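Side-chain contacts in NH(3)-dependent NAD(+) synthetase (Francisella tularensis subsp. holarctica LVS, PDB 3FIU), which is an enzyme of the NAD synthase family with a HUP-type nucleotide-binding fold, which here holds adenosine monophosphate, pyrophosphate and magnesium: residues P9-Y12 with S13-V17; D22-N26 with Y27-G31; L75-I78 with E79-N82. All coordinates share one frame; numbering follows the deposited sequence.

Contact 1: residues P9-Y12 with S13-V17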
ATOM      1  N   PRO A   9       6.232 -29.984   9.124  1.00 33.78           N
ATOM      2  CA  PRO A   9       5.908 -28.904  10.052  1.00 31.83           C
ATOM      3  C   PRO A   9       7.052 -28.481  10.972  1.00 31.69           C
ATOM      4  O   PRO A   9       7.356 -27.289  11.052  1.00 28.56           O
ATOM      5  CB  PRO A   9       4.718 -29.470  10.843  1.00 32.84           C
ATOM      6  CG  PRO A   9       4.032 -30.334   9.870  1.00 32.63           C
ATOM      7  CD  PRO A   9       5.146 -30.988   9.078  1.00 33.78           C
ATOM      8  N   LYS A  10       7.707 -29.440  11.623  1.00 30.53           N
ATOM      9  CA  LYS A  10       8.790 -29.123  12.542  1.00 32.29           C
ATOM     10  C   LYS A  10       9.948 -28.409  11.854  1.00 32.48           C
ATOM     11  O   LYS A  10      10.458 -27.403  12.341  1.00 32.15           O
ATOM     12  CB  LYS A  10       9.312 -30.391  13.253  1.00 33.37           C
ATOM     13  CG  LYS A  10      10.406 -30.092  14.265  1.00 38.03           C
ATOM     14  CD  LYS A  10      11.015 -31.333  14.933  1.00 41.49           C
ATOM     15  CE  LYS A  10      12.034 -30.866  15.967  1.00 43.89           C
ATOM     16  NZ  LYS A  10      12.530 -31.917  16.889  1.00 51.49           N
ATOM     17  N   GLU A  11      10.376 -28.964  10.732  1.00 32.46           N
ATOM     18  CA  GLU A  11      11.584 -28.496  10.088  1.00 33.73           C
ATOM     19  C   GLU A  11      11.348 -27.138   9.445  1.00 31.20           C
ATOM     20  O   GLU A  11      12.151 -26.224   9.630  1.00 30.93           O
ATOM     21  CB  GLU A  11      12.092 -29.545   9.090  1.00 34.88           C
ATOM     22  CG  GLU A  11      12.338 -30.899   9.785  1.00 43.03           C
ATOM     23  CD  GLU A  11      13.462 -31.718   9.167  1.00 56.87           C
ATOM     24  OE1 GLU A  11      14.213 -31.189   8.306  1.00 62.43           O
ATOM     25  OE2 GLU A  11      13.601 -32.905   9.559  1.00 62.05           O
ATOM     26  N   TYR A  12      10.232 -27.024   8.726  1.00 29.52           N
ATOM     27  CA  TYR A  12       9.835 -25.782   8.061  1.00 30.81           C
ATOM     28  C   TYR A  12       9.599 -24.670   9.074  1.00 30.51           C
ATOM     29  O   TYR A  12      10.066 -23.556   8.889  1.00 32.51           O
ATOM     30  CB  TYR A  12       8.586 -25.974   7.183  1.00 29.67           C
ATOM     31  CG  TYR A  12       8.455 -24.896   6.127  1.00 31.37           C
ATOM     32  CD1 TYR A  12       9.114 -25.019   4.899  1.00 32.41           C
ATOM     33  CD2 TYR A  12       7.719 -23.725   6.363  1.00 33.52           C
ATOM     34  CE1 TYR A  12       9.032 -24.014   3.921  1.00 34.77           C
ATOM     35  CE2 TYR A  12       7.630 -22.703   5.379  1.00 29.30           C
ATOM     36  CZ  TYR A  12       8.288 -22.859   4.170  1.00 35.60           C
ATOM     37  OH  TYR A  12       8.210 -21.882   3.199  1.00 33.37           O
ATOM     38  N   SER A  13       8.868 -24.974  10.138  1.00 29.69           N
ATOM     39  CA  SER A  13       8.671 -24.033  11.208  1.00 30.33           C
ATOM     40  C   SER A  13       9.990 -23.420  11.683  1.00 29.96           C
ATOM     41  O   SER A  13      10.103 -22.199  11.789  1.00 29.34           O
ATOM     42  CB  SER A  13       7.931 -24.703  12.365  1.00 31.75           C
ATOM     43  OG  SER A  13       7.546 -23.741  13.312  1.00 36.66           O
ATOM     44  N   GLN A  14      11.000 -24.255  11.942  1.00 30.35           N
ATOM     45  CA  GLN A  14      12.278 -23.751  12.427  1.00 30.19           C
ATOM     46  C   GLN A  14      12.987 -22.901  11.380  1.00 29.95           C
ATOM     47  O   GLN A  14      13.612 -21.894  11.725  1.00 29.82           O
ATOM     48  CB  GLN A  14      13.198 -24.883  12.902  1.00 31.62           C
ATOM     49  CG  GLN A  14      14.438 -24.379  13.637  1.00 34.62           C
ATOM     50  CD  GLN A  14      14.075 -23.472  14.811  1.00 40.22           C
ATOM     51  OE1 GLN A  14      13.368 -23.890  15.731  1.00 45.39           O
ATOM     52  NE2 GLN A  14      14.537 -22.218  14.770  1.00 36.49           N
ATOM     53  N   LYS A  15      12.876 -23.295  10.114  1.00 30.43           N
ATOM     54  CA  LYS A  15      13.475 -22.509   9.030  1.00 30.81           C
ATOM     55  C   LYS A  15      12.846 -21.126   8.943  1.00 30.06           C
ATOM     56  O   LYS A  15      13.545 -20.132   8.826  1.00 28.43           O
ATOM     57  CB  LYS A  15      13.379 -23.233   7.702  1.00 31.33           C
ATOM     58  CG  LYS A  15      14.491 -24.259   7.500  1.00 35.75           C
ATOM     59  CD  LYS A  15      14.142 -25.252   6.408  1.00 39.92           C
ATOM     60  CE  LYS A  15      15.221 -26.333   6.331  1.00 46.71           C
ATOM     61  NZ  LYS A  15      14.686 -27.716   6.178  1.00 49.79           N
ATOM     62  N   LEU A  16      11.522 -21.078   9.046  1.00 29.48           N
ATOM     63  CA  LEU A  16      10.779 -19.830   8.983  1.00 28.92           C
ATOM     64  C   LEU A  16      11.113 -18.912  10.156  1.00 28.15           C
ATOM     65  O   LEU A  16      11.323 -17.704   9.976  1.00 27.45           O
ATOM     66  CB  LEU A  16       9.295 -20.163   8.947  1.00 29.49           C
ATOM     67  CG  LEU A  16       8.414 -19.440   7.944  1.00 34.92           C
ATOM     68  CD1 LEU A  16       9.179 -19.020   6.672  1.00 28.97           C
ATOM     69  CD2 LEU A  16       7.203 -20.309   7.643  1.00 34.28           C
ATOM     70  N   VAL A  17      11.197 -19.492  11.357  1.00 28.64           N
ATOM     71  CA  VAL A  17      11.558 -18.744  12.566  1.00 27.95           C
ATOM     72  C   VAL A  17      12.969 -18.130  12.435  1.00 29.44           C
ATOM     73  O   VAL A  17      13.187 -16.957  12.774  1.00 30.41           O
ATOM     74  CB  VAL A  17      11.449 -19.633  13.858  1.00 27.11           C
ATOM     75  CG1 VAL A  17      11.998 -18.897  15.058  1.00 29.27           C
ATOM     76  CG2 VAL A  17       9.981 -20.037  14.130  1.00 24.72           C
TER

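Contact 2: residues D22-N26 with Y27-G31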
ATOM      1  N   ASP A  22      16.442 -13.462  11.349  1.00 28.67           N
ATOM      2  CA  ASP A  22      17.535 -12.885  10.571  1.00 30.96           C
ATOM      3  C   ASP A  22      17.031 -11.710   9.739  1.00 29.83           C
ATOM      4  O   ASP A  22      17.670 -10.669   9.697  1.00 31.84           O
ATOM      5  CB  ASP A  22      18.158 -13.925   9.620  1.00 32.55           C
ATOM      6  CG  ASP A  22      18.956 -15.029  10.343  1.00 39.06           C
ATOM      7  OD1 ASP A  22      19.318 -16.022   9.665  1.00 44.49           O
ATOM      8  OD2 ASP A  22      19.239 -14.919  11.562  1.00 43.31           O
ATOM      9  N   SER A  23      15.894 -11.890   9.073  1.00 28.77           N
ATOM     10  CA  SER A  23      15.312 -10.838   8.257  1.00 28.06           C
ATOM     11  C   SER A  23      15.047  -9.579   9.078  1.00 28.57           C
ATOM     12  O   SER A  23      15.346  -8.480   8.633  1.00 28.87           O
ATOM     13  CB  SER A  23      14.035 -11.328   7.563  1.00 27.91           C
ATOM     14  OG  SER A  23      14.362 -12.313   6.590  1.00 27.87           O
ATOM     15  N   CYS A  24      14.522  -9.753  10.287  1.00 29.10           N
ATOM     16  CA  CYS A  24      14.175  -8.631  11.165  1.00 31.02           C
ATOM     17  C   CYS A  24      15.416  -7.926  11.713  1.00 33.12           C
ATOM     18  O   CYS A  24      15.538  -6.697  11.615  1.00 32.47           O
ATOM     19  CB  CYS A  24      13.270  -9.110  12.293  1.00 29.36           C
ATOM     20  SG  CYS A  24      12.734  -7.857  13.431  1.00 28.00           S
ATOM     21  N   MET A  25      16.337  -8.710  12.270  1.00 35.37           N
ATOM     22  CA  MET A  25      17.661  -8.216  12.662  1.00 38.15           C
ATOM     23  C   MET A  25      18.311  -7.392  11.547  1.00 38.13           C
ATOM     24  O   MET A  25      18.743  -6.255  11.783  1.00 40.77           O
ATOM     25  CB  MET A  25      18.581  -9.390  13.030  1.00 39.66           C
ATOM     26  CG  MET A  25      18.215 -10.099  14.319  1.00 46.53           C
ATOM     27  SD  MET A  25      18.203  -8.947  15.700  1.00 61.11           S
ATOM     28  CE  MET A  25      19.960  -8.553  15.802  1.00 61.71           C
ATOM     29  N   ASN A  26      18.359  -7.957  10.339  1.00 36.60           N
ATOM     30  CA  ASN A  26      19.033  -7.321   9.208  1.00 36.42           C
ATOM     31  C   ASN A  26      18.255  -6.186   8.550  1.00 34.15           C
ATOM     32  O   ASN A  26      18.776  -5.522   7.656  1.00 33.29           O
ATOM     33  CB  ASN A  26      19.403  -8.350   8.129  1.00 37.56           C
ATOM     34  CG  ASN A  26      20.450  -9.358   8.603  1.00 44.40           C
ATOM     35  OD1 ASN A  26      20.522 -10.483   8.081  1.00 47.69           O
ATOM     36  ND2 ASN A  26      21.265  -8.961   9.594  1.00 45.91           N
ATOM     37  N   TYR A  27      17.016  -5.961   8.986  1.00 31.44           N
ATOM     38  CA  TYR A  27      16.126  -5.035   8.280  1.00 28.94           C
ATOM     39  C   TYR A  27      16.657  -3.598   8.217  1.00 30.15           C
ATOM     40  O   TYR A  27      16.698  -3.021   7.143  1.00 30.51           O
ATOM     41  CB  TYR A  27      14.716  -5.068   8.857  1.00 26.01           C
ATOM     42  CG  TYR A  27      13.659  -4.545   7.908  1.00 25.51           C
ATOM     43  CD1 TYR A  27      13.132  -5.365   6.918  1.00 23.38           C
ATOM     44  CD2 TYR A  27      13.166  -3.229   8.022  1.00 27.86           C
ATOM     45  CE1 TYR A  27      12.132  -4.910   6.049  1.00 26.22           C
ATOM     46  CE2 TYR A  27      12.158  -2.762   7.154  1.00 27.92           C
ATOM     47  CZ  TYR A  27      11.650  -3.618   6.177  1.00 24.61           C
ATOM     48  OH  TYR A  27      10.665  -3.181   5.311  1.00 25.63           O
ATOM     49  N   PRO A  28      17.065  -3.009   9.360  1.00 31.19           N
ATOM     50  CA  PRO A  28      17.017  -3.408  10.769  1.00 29.36           C
ATOM     51  C   PRO A  28      15.724  -3.021  11.467  1.00 29.05           C
ATOM     52  O   PRO A  28      15.154  -1.964  11.176  1.00 26.67           O
ATOM     53  CB  PRO A  28      18.153  -2.596  11.383  1.00 29.88           C
ATOM     54  CG  PRO A  28      18.120  -1.324  10.612  1.00 31.21           C
ATOM     55  CD  PRO A  28      17.781  -1.724   9.193  1.00 30.25           C
ATOM     56  N   ALA A  29      15.284  -3.867  12.403  1.00 26.69           N
ATOM     57  CA  ALA A  29      14.103  -3.587  13.232  1.00 26.55           C
ATOM     58  C   ALA A  29      14.246  -4.314  14.567  1.00 26.49           C
ATOM     59  O   ALA A  29      15.060  -5.223  14.682  1.00 27.34           O
ATOM     60  CB  ALA A  29      12.801  -4.048  12.520  1.00 26.03           C
ATOM     61  N   GLU A  30      13.437  -3.941  15.554  1.00 25.04           N
ATOM     62  CA  GLU A  30      13.516  -4.582  16.866  1.00 27.32           C
ATOM     63  C   GLU A  30      12.602  -5.833  16.970  1.00 27.22           C
ATOM     64  O   GLU A  30      12.833  -6.726  17.801  1.00 26.94           O
ATOM     65  CB  GLU A  30      13.218  -3.551  17.967  1.00 28.93           C
ATOM     66  CG  GLU A  30      14.316  -2.476  18.104  1.00 37.85           C
ATOM     67  CD  GLU A  30      13.876  -1.250  18.908  1.00 45.55           C
ATOM     68  OE1 GLU A  30      13.050  -1.380  19.851  1.00 49.95           O
ATOM     69  OE2 GLU A  30      14.372  -0.144  18.592  1.00 50.76           O
ATOM     70  N   GLY A  31      11.593  -5.927  16.098  1.00 24.25           N
ATOM     71  CA  GLY A  31      10.586  -6.987  16.211  1.00 22.57           C
ATOM     72  C   GLY A  31       9.454  -6.817  15.210  1.00 21.67           C
ATOM     73  O   GLY A  31       9.633  -6.199  14.130  1.00 19.58           O
TER

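Contact 3: residues L75-I78 with E79-N82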
ATOM      1  N   LEU A  75      -7.930 -13.130  20.827  1.00 17.04           N
ATOM      2  CA  LEU A  75      -7.575 -12.842  22.220  1.00 17.66           C
ATOM      3  C   LEU A  75      -7.092 -14.095  22.918  1.00 17.25           C
ATOM      4  O   LEU A  75      -6.101 -14.057  23.639  1.00 17.90           O
ATOM      5  CB  LEU A  75      -8.769 -12.266  22.984  1.00 18.01           C
ATOM      6  CG  LEU A  75      -8.956 -10.753  22.937  1.00 24.36           C
ATOM      7  CD1 LEU A  75     -10.287 -10.334  23.611  1.00 25.88           C
ATOM      8  CD2 LEU A  75      -7.741 -10.068  23.578  1.00 27.64           C
ATOM      9  N   GLU A  76      -7.786 -15.203  22.683  1.00 16.38           N
ATOM     10  CA  GLU A  76      -7.349 -16.475  23.247  1.00 16.50           C
ATOM     11  C   GLU A  76      -5.897 -16.809  22.847  1.00 16.33           C
ATOM     12  O   GLU A  76      -5.074 -17.171  23.705  1.00 13.59           O
ATOM     13  CB  GLU A  76      -8.289 -17.614  22.864  1.00 16.95           C
ATOM     14  CG  GLU A  76      -7.864 -18.903  23.586  1.00 19.21           C
ATOM     15  CD  GLU A  76      -8.807 -20.054  23.370  1.00 21.46           C
ATOM     16  OE1 GLU A  76     -10.030 -19.804  23.231  1.00 23.41           O
ATOM     17  OE2 GLU A  76      -8.324 -21.203  23.339  1.00 19.39           O
ATOM     18  N   LEU A  77      -5.586 -16.697  21.556  1.00 16.56           N
ATOM     19  CA  LEU A  77      -4.201 -16.878  21.090  1.00 17.45           C
ATOM     20  C   LEU A  77      -3.176 -15.937  21.733  1.00 18.71           C
ATOM     21  O   LEU A  77      -2.110 -16.384  22.178  1.00 19.71           O
ATOM     22  CB  LEU A  77      -4.130 -16.778  19.563  1.00 18.13           C
ATOM     23  CG  LEU A  77      -2.739 -17.041  18.968  1.00 21.58           C
ATOM     24  CD1 LEU A  77      -2.297 -18.512  19.191  1.00 23.53           C
ATOM     25  CD2 LEU A  77      -2.763 -16.649  17.487  1.00 21.74           C
ATOM     26  N   ILE A  78      -3.511 -14.648  21.798  1.00 19.44           N
ATOM     27  CA  ILE A  78      -2.673 -13.653  22.461  1.00 19.69           C
ATOM     28  C   ILE A  78      -2.375 -14.059  23.930  1.00 20.16           C
ATOM     29  O   ILE A  78      -1.225 -13.965  24.377  1.00 20.11           O
ATOM     30  CB  ILE A  78      -3.342 -12.272  22.366  1.00 21.12           C
ATOM     31  CG1 ILE A  78      -3.171 -11.669  20.947  1.00 17.65           C
ATOM     32  CG2 ILE A  78      -2.850 -11.307  23.466  1.00 22.45           C
ATOM     33  CD1 ILE A  78      -4.163 -10.511  20.677  1.00 19.09           C
ATOM     34  N   GLU A  79      -3.407 -14.481  24.664  1.00 18.67           N
ATOM     35  CA  GLU A  79      -3.247 -14.943  26.057  1.00 19.06           C
ATOM     36  C   GLU A  79      -2.252 -16.102  26.137  1.00 20.92           C
ATOM     37  O   GLU A  79      -1.376 -16.135  27.013  1.00 19.92           O
ATOM     38  CB  GLU A  79      -4.607 -15.326  26.667  1.00 20.27           C
ATOM     39  CG  GLU A  79      -5.489 -14.085  27.011  1.00 26.15           C
ATOM     40  CD  GLU A  79      -7.005 -14.339  26.972  1.00 33.79           C
ATOM     41  OE1 GLU A  79      -7.437 -15.507  26.908  1.00 35.98           O
ATOM     42  OE2 GLU A  79      -7.776 -13.344  27.005  1.00 39.36           O
ATOM     43  N   MET A  80      -2.396 -17.054  25.217  1.00 20.34           N
ATOM     44  CA  MET A  80      -1.515 -18.227  25.167  1.00 23.11           C
ATOM     45  C   MET A  80      -0.050 -17.853  24.874  1.00 23.80           C
ATOM     46  O   MET A  80       0.898 -18.452  25.423  1.00 24.29           O
ATOM     47  CB  MET A  80      -2.049 -19.198  24.105  1.00 22.28           C
ATOM     48  CG  MET A  80      -1.190 -20.426  23.883  1.00 30.12           C
ATOM     49  SD  MET A  80      -1.881 -21.496  22.590  1.00 28.67           S
ATOM     50  CE  MET A  80      -0.407 -21.662  21.601  1.00 30.55           C
ATOM     51  N   LEU A  81       0.118 -16.875  23.989  1.00 23.24           N
ATOM     52  CA  LEU A  81       1.425 -16.430  23.527  1.00 23.68           C
ATOM     53  C   LEU A  81       2.060 -15.425  24.461  1.00 24.24           C
ATOM     54  O   LEU A  81       3.264 -15.182  24.368  1.00 25.50           O
ATOM     55  CB  LEU A  81       1.269 -15.774  22.161  1.00 22.91           C
ATOM     56  CG  LEU A  81       1.551 -16.542  20.859  1.00 30.34           C
ATOM     57  CD1 LEU A  81       1.692 -18.071  21.018  1.00 28.74           C
ATOM     58  CD2 LEU A  81       0.592 -16.139  19.735  1.00 23.29           C
ATOM     59  N   ASN A  82       1.242 -14.808  25.308  1.00 23.07           N
ATOM     60  CA  ASN A  82       1.697 -13.828  26.292  1.00 25.30           C
ATOM     61  C   ASN A  82       2.344 -12.635  25.609  1.00 25.26           C
ATOM     62  O   ASN A  82       3.456 -12.242  25.955  1.00 25.52           O
ATOM     63  CB  ASN A  82       2.666 -14.459  27.305  1.00 25.59           C
ATOM     64  CG  ASN A  82       1.962 -15.346  28.304  1.00 31.50           C
ATOM     65  OD1 ASN A  82       1.359 -14.863  29.243  1.00 40.01           O
ATOM     66  ND2 ASN A  82       2.000 -16.649  28.075  1.00 40.76           N
TER

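Contact 1: residues P9-Y12 with S13-V17
The phenol ring of Tyr12 and the side chain of Leu16 meet one helical turn apart. Methyl CD2 of Leu16 meets the ring obliquely at its CD2-CE2 bond, 3.3 Å from CE2 of Tyr12. The same methyl is 3.7 Å from CD2 of Tyr12. The Phe7 ring also meets Tyr12, with planes at about 55°, while Phe249 of the second subunit makes an edge-to-face pair with it and takes a hydrogen bond from Tyr12 OH on its terminal carboxylate. The Tyr12 ring thus lies at the subunit interface. CG of Tyr12 is anti to the backbone N (chi1 -159°), which carries the ring out from the helix beside Leu16.

Glu11 and Lys15 form a second i/i+4 pair on this helix, like Tyr12 and Leu16. They run side by side and point the same way. OE1 of Glu11 is 4.1 Å from NZ of Lys15. This is too long for a salt bridge, but the charges probably still attract. The Lys15 chain passes by the Glu11 carbonyl, with CG 3.7 Å from O of Glu11. At the start of the helix, Ser13 N bonds to Pro9 O at 2.9 Å, and CB of Ser13 packs 3.0 Å from that oxygen.

Both segments lie on helix 9-25. Pro9, Lys10 and Ser13 touch Tyr180 of helix 171-180, and Ser13, Leu16 and Val17 pack on Leu48 of helix 40-51.

Contact 2: residues D22-N26 with Y27-G31
Cys24 O is gripped by two backbone N-H groups, those of Ala29 and Tyr27. Ala29 N is 2.9 Å from Cys24 O, tilted 23° from the carbonyl plane. Tyr27 N is 3.1 Å from Cys24 O and stands above that plane, 70° out of it. The two donors reach the oxygen from opposite faces. The bond from Tyr27 spans three residues, as in a tight turn; the bond from Ala29 spans five and folds the chain back over the helix end. CB of Tyr27 also crowds in, 3.3 Å from Cys24 O.

This is the turn where helix 9-25 gives way to strand 31-35, an inner strand of the parallel sheet. A cis peptide before Pro28 helps bend the chain, and CA of Pro28 makes a C-H...O contact of 3.5 Å with Met25 O.

SG of Cys24, trans to its own backbone N (chi1 -179°), extends to the start of strand 31-35. It lies 3.5 Å from Gly31 N and 3.9 Å from CB of Ala29. Ile138 of strand 137-139 touches Cys24, Tyr27 and Ala29. The Tyr27 ring turns its edge to Ser23 O, and it stacks on His239 of the second subunit.

Contact 3: residues L75-I78 with E79-N82
Leu77 and Leu81 lean across one another, one turn apart on helix 68-81. Methyl CD2 of Leu81 reaches CG of Leu77 at 3.5 Å, and it is 3.8 Å from CD1 of Leu77. The branch point of Leu77 thus takes the contact, with its two methyls spread around it. The first torsion of Leu77 (chi1 -176°) places CG beside the carbonyl carbon, where it meets CD2 of Leu81. Methyl CE of Met80 makes a looser contact with CD1 of Leu77, at 4.4 Å.

Glu79 is turned differently. Its CG flanks the backbone N (chi1 -74°), and the chain beyond is extended. It therefore runs back along its own helix, beside the carbonyl of Leu75, with CG of Glu79 3.4 Å from Leu75 O. Leu75 O takes the hydrogen bond of Glu79 N, at 2.9 Å. The Glu79 carboxylate ends near the backbone of Glu76, with OE1 of Glu79 3.8 Å from CA of Glu76.

The helix ends at Leu81, and Asn82, with positive phi, is the first residue to leave it. Asn82 N gives only a weak bond to Ile78 O, at 2.8 Å.

Leu77 rests on Ala43 and Ser47 and Leu81 on Val50, all of helix 40-51. Leu77 and Ile78 also touch Leu36 in a loop. Leu75 and Ile78 touch Ile60 and His85 in the sheet. The two segments form the end of the crossover helix in a beta-alpha-beta unit of strand 56-60, helix 68-81 and strand 84-87.

All three contacts are local, and each has a buried side and an exposed side. Contacts 1 and 2 share helix 9-25, near its start and at its end; their centres are about 18 Å apart. Contact 3 lies on helix 68-81. There the side chain of Leu77 is about 9 Å from pyrophosphate, and that of Ile78 about 9 Å from adenosine monophosphate. Contact 1 joins aromatic and aliphatic packing on its buried side with charged chains outside. Contact 2, where the chain turns into a strand, rests mainly on backbone bonds. Contact 3 is mostly aliphatic inside, with glutamates outside. The second subunit touches contacts 1 and 2 but not contact 3.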